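Local coordinates for nitrogenase molybdenum-iron protein beta chain (Clostridium pasteurianum, PDB 4WES), which forms, with the alpha chain, the molybdenum-iron component of nitrogenase, which reduces dinitrogen to ammonium, and carries an [8Fe-7S] cluster shared between the two chains, at residues B[298-301]-B[302-306]; B[329-332]-B[333-336]; B[421-425]-B[426-430]. All coordinates share one frame; numbering follows the deposited sequence.

Interaction 1: B[298-301]-B[302-306]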
loop_
_atom_site.group_PDB
_atom_site.type_symbol
_atom_site.label_atom_id
_atom_site.label_comp_id
_atom_site.label_asym_id
_atom_site.label_seq_id
_atom_site.Cartn_x
_atom_site.Cartn_y
_atom_site.Cartn_z
ATOM N N GLN B 298 0.983 20.058 -7.008
ATOM C CA GLN B 298 1.456 18.981 -6.147
ATOM C C GLN B 298 1.594 17.679 -6.953
ATOM O O GLN B 298 2.542 16.914 -6.735
ATOM C CB GLN B 298 0.506 18.761 -4.971
ATOM C CG GLN B 298 0.539 19.901 -3.950
ATOM C CD GLN B 298 -0.588 19.778 -2.956
ATOM O OE1 GLN B 298 -1.738 19.476 -3.324
ATOM N NE2 GLN B 298 -0.283 19.993 -1.708
ATOM N N LEU B 299 0.646 17.407 -7.836
ATOM C CA LEU B 299 0.791 16.235 -8.705
ATOM C C LEU B 299 2.050 16.343 -9.557
ATOM O O LEU B 299 2.832 15.379 -9.623
ATOM C CB LEU B 299 -0.437 16.141 -9.625
ATOM C CG LEU B 299 -0.324 15.068 -10.706
ATOM C CD1 LEU B 299 -0.088 13.667 -10.159
ATOM C CD2 LEU B 299 -1.532 15.127 -11.630
ATOM N N ILE B 300 2.301 17.481 -10.172
ATOM C CA ILE B 300 3.523 17.648 -10.955
ATOM C C ILE B 300 4.740 17.469 -10.070
ATOM O O ILE B 300 5.723 16.816 -10.451
ATOM C CB ILE B 300 3.526 19.023 -11.685
ATOM C CG1 ILE B 300 2.374 19.131 -12.688
ATOM C CG2 ILE B 300 4.862 19.264 -12.354
ATOM C CD1 ILE B 300 2.347 18.074 -13.766
ATOM N N ASP B 301 4.705 18.074 -8.876
ATOM C CA ASP B 301 5.803 17.908 -7.924
ATOM C C ASP B 301 6.095 16.445 -7.660
ATOM O O ASP B 301 7.262 16.032 -7.588
ATOM C CB ASP B 301 5.477 18.659 -6.619
ATOM C CG ASP B 301 6.691 18.837 -5.739
ATOM O OD1 ASP B 301 7.465 19.774 -6.024
ATOM O OD2 ASP B 301 6.845 18.059 -4.785
ATOM N N LEU B 302 5.045 15.656 -7.445
ATOM C CA LEU B 302 5.192 14.231 -7.141
ATOM C C LEU B 302 5.708 13.465 -8.350
ATOM O O LEU B 302 6.546 12.578 -8.202
ATOM C CB LEU B 302 3.854 13.705 -6.660
ATOM C CG LEU B 302 3.802 12.224 -6.310
ATOM C CD1 LEU B 302 4.789 11.847 -5.239
ATOM C CD2 LEU B 302 2.410 11.853 -5.880
ATOM N N MET B 303 5.188 13.769 -9.531
ATOM C CA MET B 303 5.683 13.115 -10.741
ATOM C C MET B 303 7.162 13.335 -10.948
ATOM O O MET B 303 7.890 12.423 -11.378
ATOM C CB MET B 303 4.888 13.621 -11.957
ATOM C CG MET B 303 3.424 13.193 -11.935
ATOM S SD MET B 303 2.419 13.941 -13.217
ATOM C CE MET B 303 3.041 13.108 -14.684
ATOM N N ILE B 304 7.642 14.545 -10.648
ATOM C CA ILE B 304 9.054 14.862 -10.768
ATOM C C ILE B 304 9.825 14.239 -9.615
ATOM O O ILE B 304 10.850 13.566 -9.829
ATOM C CB ILE B 304 9.285 16.377 -10.848
ATOM C CG1 ILE B 304 8.645 16.919 -12.146
ATOM C CG2 ILE B 304 10.763 16.697 -10.816
ATOM C CD1 ILE B 304 8.633 18.409 -12.237
ATOM N N ASP B 305 9.344 14.370 -8.371
ATOM C CA ASP B 305 10.076 13.816 -7.232
ATOM C C ASP B 305 10.257 12.299 -7.390
ATOM O O ASP B 305 11.317 11.764 -7.031
ATOM C CB ASP B 305 9.363 14.116 -5.928
ATOM C CG ASP B 305 9.461 15.572 -5.484
ATOM O OD1 ASP B 305 10.293 16.312 -6.026
ATOM O OD2 ASP B 305 8.680 15.942 -4.548
ATOM N N ALA B 306 9.242 11.593 -7.871
ATOM C CA ALA B 306 9.267 10.129 -7.968
ATOM C C ALA B 306 9.760 9.614 -9.318
ATOM O O ALA B 306 9.729 8.413 -9.563
ATOM C CB ALA B 306 7.886 9.564 -7.707
HETATM O O HOH W 1 9.802 18.785 -4.887
#
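The backbone bonds from L302 N to Q298 O, M303 N to L299 O, I304 N to I300 O and D305 N to D301 O carry 298-305 through the last turns of an alpha-helix, and A306 is the first residue to leave helical angles. On one face D301 and D305, four residues apart, hold an iron(II) ion between them. D301 OD2 and D305 OD2 lie 2.8 Å apart, a separation two carboxylate oxygens tolerate because both are ligands of the metal. The carboxylates reach it from different directions: the chain of D301 swings CG beside its carbonyl carbon (chi1 -165°), whereas CG of D305 lies beside its backbone N (chi1 -73°), and the two planes stand 83° apart. Their other oxygens are bridged by a water that donates to D301 OD1 and to D305 OD1, 2.8 Å from each. The backbone O of K61 and the carboxylate oxygen OE1 of E62, both of the second beta subunit, complete the site seen here, so the ion joins the two beta chains. T212 OG1 of that subunit is hydrogen-bonded to D301 OD1, and K473 NZ of the alpha chain forms a salt bridge with it, which may partly offset the negative charge.

On the faces turned from the metal, L299, I300, M303 and I304 make apolar contacts. M303 SD rests against L299 CG at 3.9 Å, and I300 CD1 approaches M303 SD at 4.2 Å. I304 CD1 meets I300 CG2 at 3.9 Å. L299 and L302 pack on helix 426-448, L299 and M303 on V270 of helix 270-284, while I300, M303 and I304 face the alpha chain, which places the end of helix 290-305 between helices of its own chain and two other subunits.

Interaction 2: B[329-332]-B[333-336]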
loop_
_atom_site.group_PDB
_atom_site.type_symbol
_atom_site.label_atom_id
_atom_site.label_comp_id
_atom_site.label_asym_id
_atom_site.label_seq_id
_atom_site.Cartn_x
_atom_site.Cartn_y
_atom_site.Cartn_z
ATOM N N LYS B 329 -2.913 6.934 -20.905
ATOM C CA LYS B 329 -2.317 8.254 -21.140
ATOM C C LYS B 329 -1.496 8.686 -19.924
ATOM O O LYS B 329 -0.406 9.212 -20.069
ATOM C CB LYS B 329 -3.436 9.277 -21.471
ATOM C CG LYS B 329 -2.925 10.682 -21.731
ATOM C CD LYS B 329 -2.049 10.782 -22.965
ATOM C CE LYS B 329 -1.922 12.255 -23.456
ATOM N NZ LYS B 329 -0.948 12.919 -22.607
ATOM N N PHE B 330 -2.041 8.485 -18.725
ATOM C CA PHE B 330 -1.321 8.895 -17.510
ATOM C C PHE B 330 -0.014 8.112 -17.370
ATOM O O PHE B 330 1.012 8.682 -16.982
ATOM C CB PHE B 330 -2.220 8.735 -16.303
ATOM C CG PHE B 330 -1.646 9.282 -15.013
ATOM C CD1 PHE B 330 -0.881 10.431 -14.985
ATOM C CD2 PHE B 330 -1.942 8.685 -13.809
ATOM C CE1 PHE B 330 -0.418 10.952 -13.795
ATOM C CE2 PHE B 330 -1.476 9.197 -12.607
ATOM C CZ PHE B 330 -0.713 10.347 -12.600
ATOM N N ILE B 331 -0.036 6.819 -17.680
ATOM C CA ILE B 331 1.200 6.034 -17.654
ATOM C C ILE B 331 2.280 6.664 -18.568
ATOM O O ILE B 331 3.431 6.802 -18.173
ATOM C CB ILE B 331 0.884 4.566 -18.029
ATOM C CG1 ILE B 331 0.059 3.888 -16.954
ATOM C CG2 ILE B 331 2.155 3.795 -18.357
ATOM C CD1 ILE B 331 0.639 3.825 -15.580
ATOM N N ILE B 332 1.873 7.056 -19.781
ATOM C CA ILE B 332 2.770 7.752 -20.669
ATOM C C ILE B 332 3.267 9.066 -20.059
ATOM O O ILE B 332 4.466 9.398 -20.101
ATOM C CB ILE B 332 2.129 7.969 -22.046
ATOM C CG1 ILE B 332 1.882 6.610 -22.731
ATOM C CG2 ILE B 332 2.994 8.852 -22.927
ATOM C CD1 ILE B 332 1.057 6.715 -23.994
ATOM N N GLU B 333 2.348 9.833 -19.453
ATOM C CA GLU B 333 2.712 11.095 -18.804
ATOM C C GLU B 333 3.718 10.921 -17.680
ATOM O O GLU B 333 4.498 11.824 -17.420
ATOM C CB GLU B 333 1.450 11.780 -18.292
ATOM C CG GLU B 333 0.517 12.253 -19.395
ATOM C CD GLU B 333 -0.835 12.750 -18.937
ATOM O OE1 GLU B 333 -1.336 12.294 -17.898
ATOM O OE2 GLU B 333 -1.395 13.593 -19.653
ATOM N N LEU B 334 3.669 9.755 -17.013
ATOM C CA LEU B 334 4.603 9.437 -15.936
ATOM C C LEU B 334 5.996 9.058 -16.439
ATOM O O LEU B 334 6.922 8.927 -15.636
ATOM C CB LEU B 334 4.048 8.296 -15.073
ATOM C CG LEU B 334 2.814 8.708 -14.244
ATOM C CD1 LEU B 334 2.086 7.492 -13.710
ATOM C CD2 LEU B 334 3.190 9.646 -13.120
ATOM N N GLY B 335 6.139 8.840 -17.753
ATOM C CA GLY B 335 7.356 8.394 -18.357
ATOM C C GLY B 335 7.458 6.897 -18.489
ATOM O O GLY B 335 8.529 6.352 -18.833
ATOM N N ALA B 336 6.367 6.190 -18.172
ATOM C CA ALA B 336 6.318 4.722 -18.228
ATOM C C ALA B 336 5.692 4.290 -19.576
ATOM O O ALA B 336 5.272 5.108 -20.398
ATOM C CB ALA B 336 5.562 4.178 -17.025
HETATM O O HOH W 2 6.207 7.569 -21.361
#
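E333 reaches back along the last turn of helix 321-333 to K329 and F330. E333 CB lies 3.4 Å from F330 O, and E333 CG, placed beside the backbone N (chi1 -67°), passes 3.2 Å from K329 O. Beyond CG the chain is extended; E333 CD lies 3.7 Å from K329 NZ, and the two carboxylate oxygens have different partners. E333 OE2 forms a salt bridge with K329 NZ at 3.1 Å, the ammonium coming from above the carboxylate plane, while E333 OE1 comes to the edge of the F330 ring, 3.5 Å from F330 CD1, with ring and carboxylate 85° apart. S271 OG and V270 N, at the start of helix 270-284, bind OE2 and OE1 respectively, so this buried acid ties two helices together. The helix ends in a Schellman motif: A336 N bonds to I331 O and G335 N to I332 O, with G335 at positive phi. A water donating to I332 O and A336 O spans the same turn. L334 CD1 sits over the F330 ring, 4.0 Å from its centroid, a CH-pi contact. Before strand 337-343, A336 CB rests on I331 CG2 at 3.7 Å.

Interaction 3: B[421-425]-B[426-430]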
loop_
_atom_site.group_PDB
_atom_site.type_symbol
_atom_site.label_atom_id
_atom_site.label_comp_id
_atom_site.label_asym_id
_atom_site.label_seq_id
_atom_site.Cartn_x
_atom_site.Cartn_y
_atom_site.Cartn_z
ATOM N N TYR B 421 -13.144 4.361 -0.878
ATOM C CA TYR B 421 -13.097 5.712 -0.370
ATOM C C TYR B 421 -12.055 6.576 -1.101
ATOM O O TYR B 421 -11.966 7.752 -0.808
ATOM C CB TYR B 421 -12.841 5.705 1.148
ATOM C CG TYR B 421 -13.908 4.975 1.968
ATOM C CD1 TYR B 421 -15.289 5.220 1.837
ATOM C CD2 TYR B 421 -13.535 4.040 2.864
ATOM C CE1 TYR B 421 -16.215 4.511 2.590
ATOM C CE2 TYR B 421 -14.446 3.360 3.637
ATOM C CZ TYR B 421 -15.786 3.554 3.477
ATOM O OH TYR B 421 -16.698 2.774 4.257
ATOM N N ASN B 422 -11.268 5.982 -2.017
ATOM C CA ASN B 422 -10.231 6.764 -2.688
ATOM C C ASN B 422 -10.541 6.982 -4.154
ATOM O O ASN B 422 -10.804 6.061 -4.923
ATOM C CB ASN B 422 -8.792 6.229 -2.528
ATOM C CG ASN B 422 -8.703 4.936 -1.746
ATOM O OD1 ASN B 422 -8.128 3.956 -2.226
ATOM N ND2 ASN B 422 -9.227 4.936 -0.521
ATOM N N PRO B 423 -10.495 8.261 -4.568
ATOM C CA PRO B 423 -10.721 8.524 -5.968
ATOM C C PRO B 423 -9.494 8.160 -6.789
ATOM O O PRO B 423 -8.368 8.202 -6.261
ATOM C CB PRO B 423 -10.919 10.049 -6.007
ATOM C CG PRO B 423 -10.079 10.555 -4.875
ATOM C CD PRO B 423 -10.235 9.488 -3.801
ATOM N N LYS B 424 -9.721 7.818 -8.066
ATOM C CA LYS B 424 -8.687 7.747 -9.064
ATOM C C LYS B 424 -8.680 8.922 -10.013
ATOM O O LYS B 424 -7.716 9.078 -10.755
ATOM C CB LYS B 424 -8.780 6.422 -9.880
ATOM C CG LYS B 424 -10.053 6.332 -10.765
ATOM C CD LYS B 424 -10.234 5.073 -11.618
ATOM C CE LYS B 424 -11.636 4.450 -11.485
ATOM N NZ LYS B 424 -11.640 3.035 -11.966
ATOM N N VAL B 425 -9.761 9.703 -10.016
ATOM C CA VAL B 425 -9.892 10.839 -10.910
ATOM C C VAL B 425 -9.372 12.130 -10.286
ATOM O O VAL B 425 -9.193 12.242 -9.064
ATOM C CB VAL B 425 -11.359 11.033 -11.348
ATOM C CG1 VAL B 425 -11.855 9.827 -12.106
ATOM C CG2 VAL B 425 -12.276 11.399 -10.172
ATOM N N GLY B 426 -9.183 13.123 -11.134
ATOM C CA GLY B 426 -8.725 14.421 -10.694
ATOM C C GLY B 426 -7.253 14.459 -10.344
ATOM O O GLY B 426 -6.537 13.461 -10.422
ATOM N N TYR B 427 -6.761 15.639 -9.967
ATOM C CA TYR B 427 -5.388 15.739 -9.501
ATOM C C TYR B 427 -5.212 14.959 -8.210
ATOM O O TYR B 427 -4.171 14.301 -8.024
ATOM C CB TYR B 427 -4.979 17.210 -9.344
ATOM C CG TYR B 427 -5.231 18.022 -10.592
ATOM C CD1 TYR B 427 -4.595 17.732 -11.795
ATOM C CD2 TYR B 427 -6.100 19.108 -10.587
ATOM C CE1 TYR B 427 -4.829 18.465 -12.959
ATOM C CE2 TYR B 427 -6.342 19.838 -11.726
ATOM C CZ TYR B 427 -5.706 19.526 -12.913
ATOM O OH TYR B 427 -5.975 20.257 -14.038
ATOM N N LYS B 428 -6.212 14.985 -7.342
ATOM C CA LYS B 428 -6.178 14.248 -6.090
ATOM C C LYS B 428 -6.034 12.736 -6.316
ATOM O O LYS B 428 -5.238 12.044 -5.671
ATOM C CB LYS B 428 -7.467 14.535 -5.317
ATOM C CG LYS B 428 -7.647 13.842 -3.985
ATOM C CD LYS B 428 -8.916 14.179 -3.187
ATOM C CE LYS B 428 -8.964 13.264 -1.957
ATOM N NZ LYS B 428 -10.261 13.244 -1.214
ATOM N N GLY B 429 -6.834 12.211 -7.231
ATOM C CA GLY B 429 -6.782 10.798 -7.553
ATOM C C GLY B 429 -5.480 10.418 -8.228
ATOM O O GLY B 429 -4.924 9.334 -7.988
ATOM N N ALA B 430 -4.944 11.306 -9.062
ATOM C CA ALA B 430 -3.668 11.057 -9.714
ATOM C C ALA B 430 -2.536 10.958 -8.699
ATOM O O ALA B 430 -1.652 10.107 -8.838
ATOM C CB ALA B 430 -3.378 12.160 -10.726
HETATM O O HOH W 3 -6.334 11.163 -11.930
#
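Backbone contacts dominate where V425 and G429 meet at the start of helix 426-448. V425 O receives G429 N at 3.0 Å, but the bond is weak, its N-H...O angle only 129°. The alpha carbon of G429 adds two CA-H...O contacts, G429 CA lying 3.3 Å from P423 O and 3.2 Å from V425 O. With no side chain on G429, the backbone of the incoming loop can approach this closely. G426, the other glycine of the turn, has a positive phi of 75°.

A water belongs to the same backbone turn. It donates to K424 O and to G426 O, both at 2.8 Å, and so bridges the carbonyls of these two residues.

Apolar contact is slight. The extended chain of K428 runs across the P423 ring at about a right angle, and K428 CE comes 4.1 Å from P423 CG.

Other polar groups are paired with residues beyond the two segments. K424 NZ forms a salt bridge with E323, and Y427 OH is hydrogen-bonded to D274. The whole is a loop entering the N-terminal end of a helix, with the D183 carboxylate accepting, through OD2, from the N-H groups of K424 and V425 just ahead of it. P423, V425 and K428 pack on E186 of helix 181-193, whereas Y427 lies against helices 270-284 and 290-305; the first turn of helix 426-448 is thus set between helices 181-193, 270-284 and 290-305.

Overall arrangement
All three contacts lie on the same side of the chain's centre, but the touching residues of interaction 1 are all buried, whereas interactions 2 and 3 include partly exposed ones (K329, I332 and G335; K424 and K428). Interactions 1 and 2 are at the C-terminal ends of helices and interaction 3 at the beginning of one. The first is an intersubunit site built on a metal and acidic ligands, the second combines a salt bridge between a buried glutamate and a partly exposed lysine with an aromatic contact, and the third rests on glycine backbone and water. Their side chains converge: M303 CG touches L334 CD2 at 3.7 Å, and A430 CB meets L299 CD2 at 3.6 Å and F330 CZ at 3.7 Å.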